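Local coordinates for D-isomer specific 2-hydroxyacid dehydrogenase family protein (Aeromonas salmonicida subsp. salmonicida, PDB 3HG7), which probably acts as an NAD-dependent oxidoreductase of the D-isomer specific 2-hydroxyacid dehydrogenase family, at residues Lys139-Leu144 with Gln194-Val199; Leu144-Gly149 with Ser200-Thr205; Leu226-Arg231 with Leu254-Gln259. The protein carries 1 engineered substitution. All coordinates share one frame; numbering follows the deposited sequence.

Contact 1. Residues Lys139-Leu144 with Gln194-Val199; sequences KGRTLL and QADVIV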
loop_
_atom_site.group_PDB
_atom_site.type_symbol
_atom_site.label_atom_id
_atom_site.label_comp_id
_atom_site.label_asym_id
_atom_site.label_seq_id
_atom_site.Cartn_x
_atom_site.Cartn_y
_atom_site.Cartn_z
ATOM N N LYS A 139 11.208 20.804 10.990
ATOM C CA LYS A 139 11.469 21.994 10.169
ATOM C C LYS A 139 12.796 21.881 9.429
ATOM O O LYS A 139 13.852 21.688 10.032
ATOM C CB LYS A 139 11.499 23.282 11.018
ATOM C CG LYS A 139 10.563 23.241 12.215
ATOM C CD LYS A 139 11.141 23.948 13.432
ATOM C CE LYS A 139 10.317 25.157 13.834
ATOM N NZ LYS A 139 9.515 24.831 15.040
ATOM N N GLY A 140 12.738 22.001 8.118
ATOM C CA GLY A 140 13.948 22.076 7.309
ATOM C C GLY A 140 14.624 20.758 6.981
ATOM O O GLY A 140 15.627 20.740 6.281
ATOM N N ARG A 141 14.081 19.656 7.473
ATOM C CA ARG A 141 14.606 18.339 7.147
ATOM C C ARG A 141 14.119 17.935 5.758
ATOM O O ARG A 141 13.125 18.481 5.279
ATOM C CB ARG A 141 14.092 17.328 8.166
ATOM C CG ARG A 141 14.154 17.818 9.573
ATOM C CD ARG A 141 15.419 17.392 10.208
ATOM N NE ARG A 141 15.584 15.937 10.211
ATOM C CZ ARG A 141 16.424 15.305 11.023
ATOM N NH1 ARG A 141 16.562 13.993 10.955
ATOM N NH2 ARG A 141 17.131 16.003 11.909
ATOM N N THR A 142 14.814 16.987 5.123
ATOM C CA THR A 142 14.506 16.601 3.745
ATOM C C THR A 142 13.786 15.274 3.652
ATOM O O THR A 142 14.307 14.231 4.090
ATOM C CB THR A 142 15.758 16.403 2.910
ATOM O OG1 THR A 142 16.648 15.539 3.637
ATOM C CG2 THR A 142 16.429 17.734 2.633
ATOM N N LEU A 143 12.609 15.325 3.036
ATOM C CA LEU A 143 11.816 14.126 2.767
ATOM C C LEU A 143 12.098 13.738 1.324
ATOM O O LEU A 143 11.908 14.554 0.445
ATOM C CB LEU A 143 10.322 14.430 2.942
ATOM C CG LEU A 143 9.299 13.304 2.717
ATOM C CD1 LEU A 143 9.656 12.044 3.502
ATOM C CD2 LEU A 143 7.860 13.736 3.054
ATOM N N LEU A 144 12.589 12.516 1.103
ATOM C CA LEU A 144 12.648 11.911 -0.238
ATOM C C LEU A 144 11.530 10.885 -0.402
ATOM O O LEU A 144 11.428 9.949 0.411
ATOM C CB LEU A 144 13.972 11.180 -0.431
ATOM C CG LEU A 144 14.140 10.505 -1.789
ATOM C CD1 LEU A 144 13.922 11.514 -2.918
ATOM C CD2 LEU A 144 15.490 9.832 -1.894
ATOM N N GLN A 194 21.173 13.326 0.759
ATOM C CA GLN A 194 20.633 14.479 1.491
ATOM C C GLN A 194 19.261 14.202 2.140
ATOM O O GLN A 194 18.581 15.138 2.584
ATOM C CB GLN A 194 20.571 15.724 0.592
ATOM C CG GLN A 194 19.460 15.717 -0.453
ATOM C CD GLN A 194 19.790 16.594 -1.639
ATOM O OE1 GLN A 194 20.776 16.359 -2.340
ATOM N NE2 GLN A 194 18.972 17.621 -1.871
ATOM N N ALA A 195 18.878 12.929 2.185
ATOM C CA ALA A 195 17.562 12.514 2.700
ATOM C C ALA A 195 17.574 12.154 4.197
ATOM O O ALA A 195 18.325 11.283 4.635
ATOM C CB ALA A 195 16.993 11.346 1.863
ATOM N N ASP A 196 16.725 12.816 4.977
ATOM C CA ASP A 196 16.598 12.481 6.396
ATOM C C ASP A 196 15.575 11.369 6.572
ATOM O O ASP A 196 15.726 10.494 7.439
ATOM C CB ASP A 196 16.190 13.711 7.193
ATOM C CG ASP A 196 17.224 14.800 7.107
ATOM O OD1 ASP A 196 18.416 14.470 7.323
ATOM O OD2 ASP A 196 16.854 15.956 6.786
ATOM N N VAL A 197 14.534 11.438 5.746
ATOM C CA VAL A 197 13.463 10.454 5.743
ATOM C C VAL A 197 13.302 10.027 4.291
ATOM O O VAL A 197 13.309 10.879 3.385
ATOM C CB VAL A 197 12.132 11.043 6.259
ATOM C CG1 VAL A 197 11.072 9.943 6.371
ATOM C CG2 VAL A 197 12.313 11.696 7.640
ATOM N N ILE A 198 13.173 8.723 4.073
ATOM C CA ILE A 198 12.960 8.162 2.743
ATOM C C ILE A 198 11.676 7.352 2.753
ATOM O O ILE A 198 11.479 6.505 3.638
ATOM C CB ILE A 198 14.117 7.234 2.313
ATOM C CG1 ILE A 198 15.474 7.928 2.454
ATOM C CG2 ILE A 198 13.946 6.817 0.850
ATOM C CD1 ILE A 198 16.604 6.971 2.743
ATOM N N VAL A 199 10.796 7.617 1.785
ATOM C CA VAL A 199 9.544 6.862 1.687
ATOM C C VAL A 199 9.491 6.177 0.321
ATOM O O VAL A 199 9.345 6.841 -0.707
ATOM C CB VAL A 199 8.283 7.748 1.950
ATOM C CG1 VAL A 199 7.005 6.925 1.817
ATOM C CG2 VAL A 199 8.304 8.298 3.377
#
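Two adjacent parallel strands of the Rossmann-type domain, which probably binds NAD, start side by side here, Thr142-Leu144 against Val197-Val199, their axes 20° apart. At the start of strand 142-146 the Asp196 carboxylate takes part in the pairing. Its OD2 takes the backbone N-H of Thr142 at 2.8 Å, met on the anti side and 24° out of the carboxylate plane. The bent Arg141 side chain brings its guanidinium across this carboxylate, the two planes 44° apart; Arg141 NE is 3.7 Å from Asp196 OD2, an oxygen well out of the guanidinium plane, so the salt bridge is long, with no N-H aimed at it. Thr142 O collects two backbone donors, Asp196 N at 2.9 Å and Val197 N at 3.3 Å. Farther along, Leu144 N binds Val197 O and Leu144 O takes Val199 N at 2.8 Å; these residues flank its bridge partner Ile198, the parallel pattern. On one face Leu143 CD1 reaches Val197 CG1 at 3.8 Å; on the other, Leu144 CB rests on Ala195 CB, also 3.8 Å. Helix 100-115 covers Leu143 and Val197 through Phe108 and Leu111, helix 188-193 packs on Leu144, Lys221 salt-bridges Asp196 OD1, and strand 165-169 pairs with the far edge of strand 142-146.

Contact 2. Residues Leu144-Gly149 with Ser200-Thr205; sequences LILGTG and SVLPAT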
loop_
_atom_site.group_PDB
_atom_site.type_symbol
_atom_site.label_atom_id
_atom_site.label_comp_id
_atom_site.label_asym_id
_atom_site.label_seq_id
_atom_site.Cartn_x
_atom_site.Cartn_y
_atom_site.Cartn_z
ATOM N N LEU A 144 12.589 12.516 1.103
ATOM C CA LEU A 144 12.648 11.911 -0.238
ATOM C C LEU A 144 11.530 10.885 -0.402
ATOM O O LEU A 144 11.428 9.949 0.411
ATOM C CB LEU A 144 13.972 11.180 -0.431
ATOM C CG LEU A 144 14.140 10.505 -1.789
ATOM C CD1 LEU A 144 13.922 11.514 -2.918
ATOM C CD2 LEU A 144 15.490 9.832 -1.894
ATOM N N ILE A 145 10.727 11.026 -1.457
ATOM C CA ILE A 145 9.654 10.070 -1.745
ATOM C C ILE A 145 9.891 9.431 -3.120
ATOM O O ILE A 145 10.129 10.144 -4.113
ATOM C CB ILE A 145 8.250 10.728 -1.709
ATOM C CG1 ILE A 145 8.027 11.458 -0.381
ATOM C CG2 ILE A 145 7.143 9.671 -1.997
ATOM C CD1 ILE A 145 6.721 12.270 -0.309
ATOM N N LEU A 146 9.879 8.100 -3.141
ATOM C CA LEU A 146 9.940 7.308 -4.370
ATOM C C LEU A 146 8.527 6.917 -4.756
ATOM O O LEU A 146 7.881 6.101 -4.101
ATOM C CB LEU A 146 10.803 6.054 -4.185
ATOM C CG LEU A 146 12.120 6.179 -3.421
ATOM C CD1 LEU A 146 12.918 4.911 -3.626
ATOM C CD2 LEU A 146 12.920 7.387 -3.869
ATOM N N GLY A 147 8.045 7.526 -5.825
ATOM C CA GLY A 147 6.679 7.315 -6.283
ATOM C C GLY A 147 5.959 8.642 -6.191
ATOM O O GLY A 147 5.917 9.265 -5.127
ATOM N N THR A 148 5.380 9.067 -7.306
ATOM C CA THR A 148 4.841 10.411 -7.421
ATOM C C THR A 148 3.353 10.449 -7.725
ATOM O O THR A 148 2.817 11.497 -8.122
ATOM C CB THR A 148 5.603 11.196 -8.509
ATOM O OG1 THR A 148 4.673 11.948 -9.295
ATOM C CG2 THR A 148 6.309 10.222 -9.424
ATOM N N GLY A 149 2.682 9.317 -7.523
ATOM C CA GLY A 149 1.258 9.215 -7.783
ATOM C C GLY A 149 0.486 9.920 -6.696
ATOM O O GLY A 149 1.039 10.753 -5.983
ATOM N N SER A 200 9.648 4.859 0.330
ATOM C CA SER A 200 9.483 4.029 -0.865
ATOM C C SER A 200 8.032 3.564 -1.079
ATOM O O SER A 200 7.456 2.839 -0.263
ATOM C CB SER A 200 10.438 2.834 -0.806
ATOM O OG SER A 200 10.464 2.149 -2.047
ATOM N N VAL A 201 7.425 4.026 -2.164
ATOM C CA VAL A 201 6.059 3.655 -2.478
ATOM C C VAL A 201 6.036 3.198 -3.933
ATOM O O VAL A 201 5.217 3.665 -4.719
ATOM C CB VAL A 201 5.056 4.829 -2.363
ATOM C CG1 VAL A 201 3.680 4.298 -1.911
ATOM C CG2 VAL A 201 5.545 5.931 -1.456
ATOM N N LEU A 202 6.953 2.308 -4.297
ATOM C CA LEU A 202 7.153 1.998 -5.716
ATOM C C LEU A 202 6.357 0.782 -6.155
ATOM O O LEU A 202 6.246 -0.187 -5.393
ATOM C CB LEU A 202 8.623 1.740 -6.010
ATOM C CG LEU A 202 9.591 2.914 -6.098
ATOM C CD1 LEU A 202 10.977 2.337 -6.066
ATOM C CD2 LEU A 202 9.388 3.782 -7.349
ATOM N N PRO A 203 5.825 0.819 -7.396
ATOM C CA PRO A 203 5.302 -0.405 -8.006
ATOM C C PRO A 203 6.460 -1.388 -8.211
ATOM O O PRO A 203 7.609 -0.959 -8.410
ATOM C CB PRO A 203 4.752 0.078 -9.348
ATOM C CG PRO A 203 5.513 1.300 -9.669
ATOM C CD PRO A 203 5.825 1.952 -8.345
ATOM N N ALA A 204 6.179 -2.686 -8.132
ATOM C CA ALA A 204 7.231 -3.696 -8.287
ATOM C C ALA A 204 7.515 -4.002 -9.763
ATOM O O ALA A 204 6.871 -4.853 -10.365
ATOM C CB ALA A 204 6.889 -4.973 -7.503
ATOM N N THR A 205 8.472 -3.267 -10.327
ATOM C CA THR A 205 8.960 -3.453 -11.695
ATOM C C THR A 205 10.276 -4.223 -11.582
ATOM O O THR A 205 10.818 -4.356 -10.482
ATOM C CB THR A 205 9.167 -2.069 -12.387
ATOM O OG1 THR A 205 7.910 -1.389 -12.471
ATOM C CG2 THR A 205 9.732 -2.199 -13.800
#
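Leu146 and Leu202 make the tight half of this contact, at the C-terminal ends of two parallel strands. Leu146 CB sits 3.9 Å from Leu202 CG, and the branch ends meet as well, CD1 of Leu146 to CD1 of Leu202 at 4.0 Å. The Leu146 side chain reaches this position with CG anti to its own carbonyl carbon (chi1 -42°), and its CD1 also lies 4.0 Å from Ser200 OG. Leu188, Val169 and Phe212 close around Leu146, while Leu211 touches Leu202. Ile145, whose side chain leaves the other face of the sheet, runs side by side with Val201, CG2 to CG2 at 4.1 Å; Ile155 and Ala156 of helix 150-161 pack on Ile145, and Ile151 of the same helix packs on Val201. One hydrogen bond joins the backbones: Val201 N donates to Leu146 O at 2.9 Å, with an N-H...O angle of 149°.

Beyond this bond the packing thins out. Gly147, at a positive phi of 117°, still passes Val201 O, its CA 4.2 Å from that oxygen. After Gly147 and Leu202 the chains diverge, and Pro203-Thr205 lies on the solvent side. On the other chain segment, Gly149 occupies the N-cap position of helix 150-161. A strand, a glycine turn and a helix, with Gly147, Gly149 and Gly152 spaced as GxGxxG, are consistent with the dinucleotide-binding turn of a Rossmann fold.

Contact 3. Residues Leu226-Arg231 with Leu254-Gln259; sequences LFNVGR and LDVFEQ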
loop_
_atom_site.group_PDB
_atom_site.type_symbol
_atom_site.label_atom_id
_atom_site.label_comp_id
_atom_site.label_asym_id
_atom_site.label_seq_id
_atom_site.Cartn_x
_atom_site.Cartn_y
_atom_site.Cartn_z
ATOM N N LEU A 226 14.030 4.999 6.825
ATOM C CA LEU A 226 13.469 4.480 5.578
ATOM C C LEU A 226 12.133 3.803 5.800
ATOM O O LEU A 226 12.069 2.901 6.613
ATOM C CB LEU A 226 14.423 3.447 4.976
ATOM C CG LEU A 226 13.915 2.645 3.764
ATOM C CD1 LEU A 226 13.608 3.558 2.584
ATOM C CD2 LEU A 226 14.929 1.591 3.372
ATOM N N PHE A 227 11.100 4.228 5.062
ATOM C CA PHE A 227 9.781 3.556 5.042
ATOM C C PHE A 227 9.626 2.765 3.762
ATOM O O PHE A 227 9.887 3.293 2.664
ATOM C CB PHE A 227 8.639 4.571 5.026
ATOM C CG PHE A 227 8.433 5.300 6.328
ATOM C CD1 PHE A 227 7.335 5.014 7.115
ATOM C CD2 PHE A 227 9.308 6.313 6.729
ATOM C CE1 PHE A 227 7.129 5.690 8.331
ATOM C CE2 PHE A 227 9.118 6.995 7.926
ATOM C CZ PHE A 227 8.012 6.692 8.722
ATOM N N ASN A 228 9.126 1.538 3.883
ATOM C CA ASN A 228 8.663 0.841 2.702
ATOM C C ASN A 228 7.217 0.457 2.839
ATOM O O ASN A 228 6.867 -0.387 3.669
ATOM C CB ASN A 228 9.466 -0.407 2.394
ATOM C CG ASN A 228 9.089 -1.005 1.011
ATOM O OD1 ASN A 228 8.476 -0.332 0.171
ATOM N ND2 ASN A 228 9.438 -2.255 0.794
ATOM N N VAL A 229 6.390 1.094 2.021
ATOM C CA VAL A 229 4.959 0.837 2.028
ATOM C C VAL A 229 4.444 0.429 0.630
ATOM O O VAL A 229 3.234 0.329 0.424
ATOM C CB VAL A 229 4.217 2.078 2.486
ATOM C CG1 VAL A 229 4.535 2.393 3.955
ATOM C CG2 VAL A 229 4.647 3.252 1.622
ATOM N N GLY A 230 5.358 0.225 -0.324
ATOM C CA GLY A 230 5.001 -0.245 -1.671
ATOM C C GLY A 230 4.865 -1.758 -1.740
ATOM O O GLY A 230 3.792 -2.299 -1.487
ATOM N N ARG A 231 5.946 -2.452 -2.090
ATOM C CA ARG A 231 5.950 -3.922 -2.050
ATOM C C ARG A 231 7.253 -4.385 -1.434
ATOM O O ARG A 231 8.275 -3.716 -1.581
ATOM C CB ARG A 231 5.789 -4.545 -3.453
ATOM C CG ARG A 231 4.750 -3.890 -4.383
ATOM C CD ARG A 231 3.286 -4.222 -4.022
ATOM N NE ARG A 231 3.029 -5.657 -3.868
ATOM C CZ ARG A 231 2.920 -6.532 -4.871
ATOM N NH1 ARG A 231 3.059 -6.143 -6.140
ATOM N NH2 ARG A 231 2.679 -7.813 -4.606
ATOM N N LEU A 254 8.675 -0.838 8.071
ATOM C CA LEU A 254 8.254 -1.646 6.943
ATOM C C LEU A 254 6.848 -2.153 7.142
ATOM O O LEU A 254 6.572 -2.788 8.159
ATOM C CB LEU A 254 9.175 -2.854 6.771
ATOM C CG LEU A 254 10.685 -2.673 6.590
ATOM C CD1 LEU A 254 11.240 -3.993 6.102
ATOM C CD2 LEU A 254 11.005 -1.550 5.620
ATOM N N ASP A 255 5.976 -1.855 6.179
ATOM C CA ASP A 255 4.588 -2.317 6.224
ATOM C C ASP A 255 4.421 -3.550 5.308
ATOM O O ASP A 255 3.461 -4.304 5.428
ATOM C CB ASP A 255 3.633 -1.196 5.795
ATOM C CG ASP A 255 2.179 -1.549 6.029
ATOM O OD1 ASP A 255 1.858 -2.041 7.148
ATOM O OD2 ASP A 255 1.374 -1.394 5.072
ATOM N N VAL A 256 5.399 -3.762 4.435
ATOM C CA VAL A 256 5.311 -4.811 3.392
ATOM C C VAL A 256 6.597 -5.621 3.322
ATOM O O VAL A 256 7.670 -5.148 3.709
ATOM C CB VAL A 256 4.992 -4.218 2.021
ATOM C CG1 VAL A 256 3.588 -3.641 2.019
ATOM C CG2 VAL A 256 6.058 -3.161 1.605
ATOM N N PHE A 257 6.481 -6.862 2.849
ATOM C CA PHE A 257 7.571 -7.811 2.999
ATOM C C PHE A 257 7.651 -8.761 1.817
ATOM O O PHE A 257 6.650 -8.972 1.126
ATOM C CB PHE A 257 7.409 -8.569 4.313
ATOM C CG PHE A 257 7.399 -7.660 5.506
ATOM C CD1 PHE A 257 8.607 -7.226 6.072
ATOM C CD2 PHE A 257 6.193 -7.178 6.023
ATOM C CE1 PHE A 257 8.609 -6.356 7.158
ATOM C CE2 PHE A 257 6.187 -6.298 7.093
ATOM C CZ PHE A 257 7.399 -5.898 7.667
ATOM N N GLU A 258 8.849 -9.304 1.598
ATOM C CA GLU A 258 9.084 -10.334 0.566
ATOM C C GLU A 258 8.139 -11.532 0.758
ATOM O O GLU A 258 7.677 -12.130 -0.219
ATOM C CB GLU A 258 10.557 -10.787 0.604
ATOM C CG GLU A 258 11.268 -10.817 -0.753
ATOM C CD GLU A 258 12.650 -10.142 -0.714
ATOM O OE1 GLU A 258 13.507 -10.534 0.113
ATOM O OE2 GLU A 258 12.872 -9.211 -1.522
ATOM N N GLN A 259 7.866 -11.876 2.020
ATOM C CA GLN A 259 6.880 -12.912 2.364
ATOM C C GLN A 259 5.874 -12.393 3.415
ATOM O O GLN A 259 6.278 -11.921 4.479
ATOM C CB GLN A 259 7.593 -14.172 2.882
ATOM C CG GLN A 259 6.682 -15.253 3.495
ATOM C CD GLN A 259 6.103 -16.233 2.471
ATOM O OE1 GLN A 259 6.839 -16.867 1.708
ATOM N NE2 GLN A 259 4.775 -16.375 2.470
HETATM O O HOH W 1 9.993 -3.874 2.661
HETATM O O HOH W 2 1.238 -0.967 2.235
#
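The Asn228 amide locks its own chain into a turn while its side chain crosses Val256 at about a right angle. The site lies where strands 225-228 and 251-254 of the parallel Rossmann-type sheet run out into loops. Asn228 OD1 accepts Gly230 N at 3.2 Å, with the donor 47° above the carbonyl plane, making an Asx turn; ND2 donates to Arg231 O at 3.0 Å. With both ends of the amide engaged, its rotation is fixed. Val256 CG2, placed between its backbone N and carbonyl carbon, packs against this turn, 3.5 Å from Arg231 C and 3.6 Å from Asn228 ND2. Just past the end of strand 251-254, Asp255 N still donates to Asn228 O (3.0 Å, 173°), and Leu254 CD2 packs on Asn228 CB.

Beyond the segments, Thr277 and the Asn280 backbone N bind Asp255 OD1, while Ser281 binds OD2; the Arg231 guanidinium forms a salt bridge with Asp79. Two waters complete the join. One accepts from Asn228 ND2 and donates to Val256 O, and the other donates both to Val229 O, at 3.0 Å, and to Asp255 OD2, at 2.9 Å.

All three contacts lie on one seven-stranded parallel sheet of the Rossmann-type domain, which probably binds NAD. Contacts 1 and 2 divide one strand pair, 142-146 with 197-200: they share Leu144, their centres are 15 Å apart, and their segments alternate along the chain. Contact 3 follows both in sequence, its centre 18 Å from contact 1 and 11 Å from contact 2. Strand 225-228 lies directly beside 197-200, so Ile198 O to Phe227 N (2.7 Å) and Ser200 N to Phe227 O (2.8 Å), both probable hydrogen bonds, carry the pairing onward. Contacts 2 and 3 thus sit at the C-terminal ends of the strands, where Rossmann domains usually bind the dinucleotide, whereas contact 1 begins at their N-terminal ends.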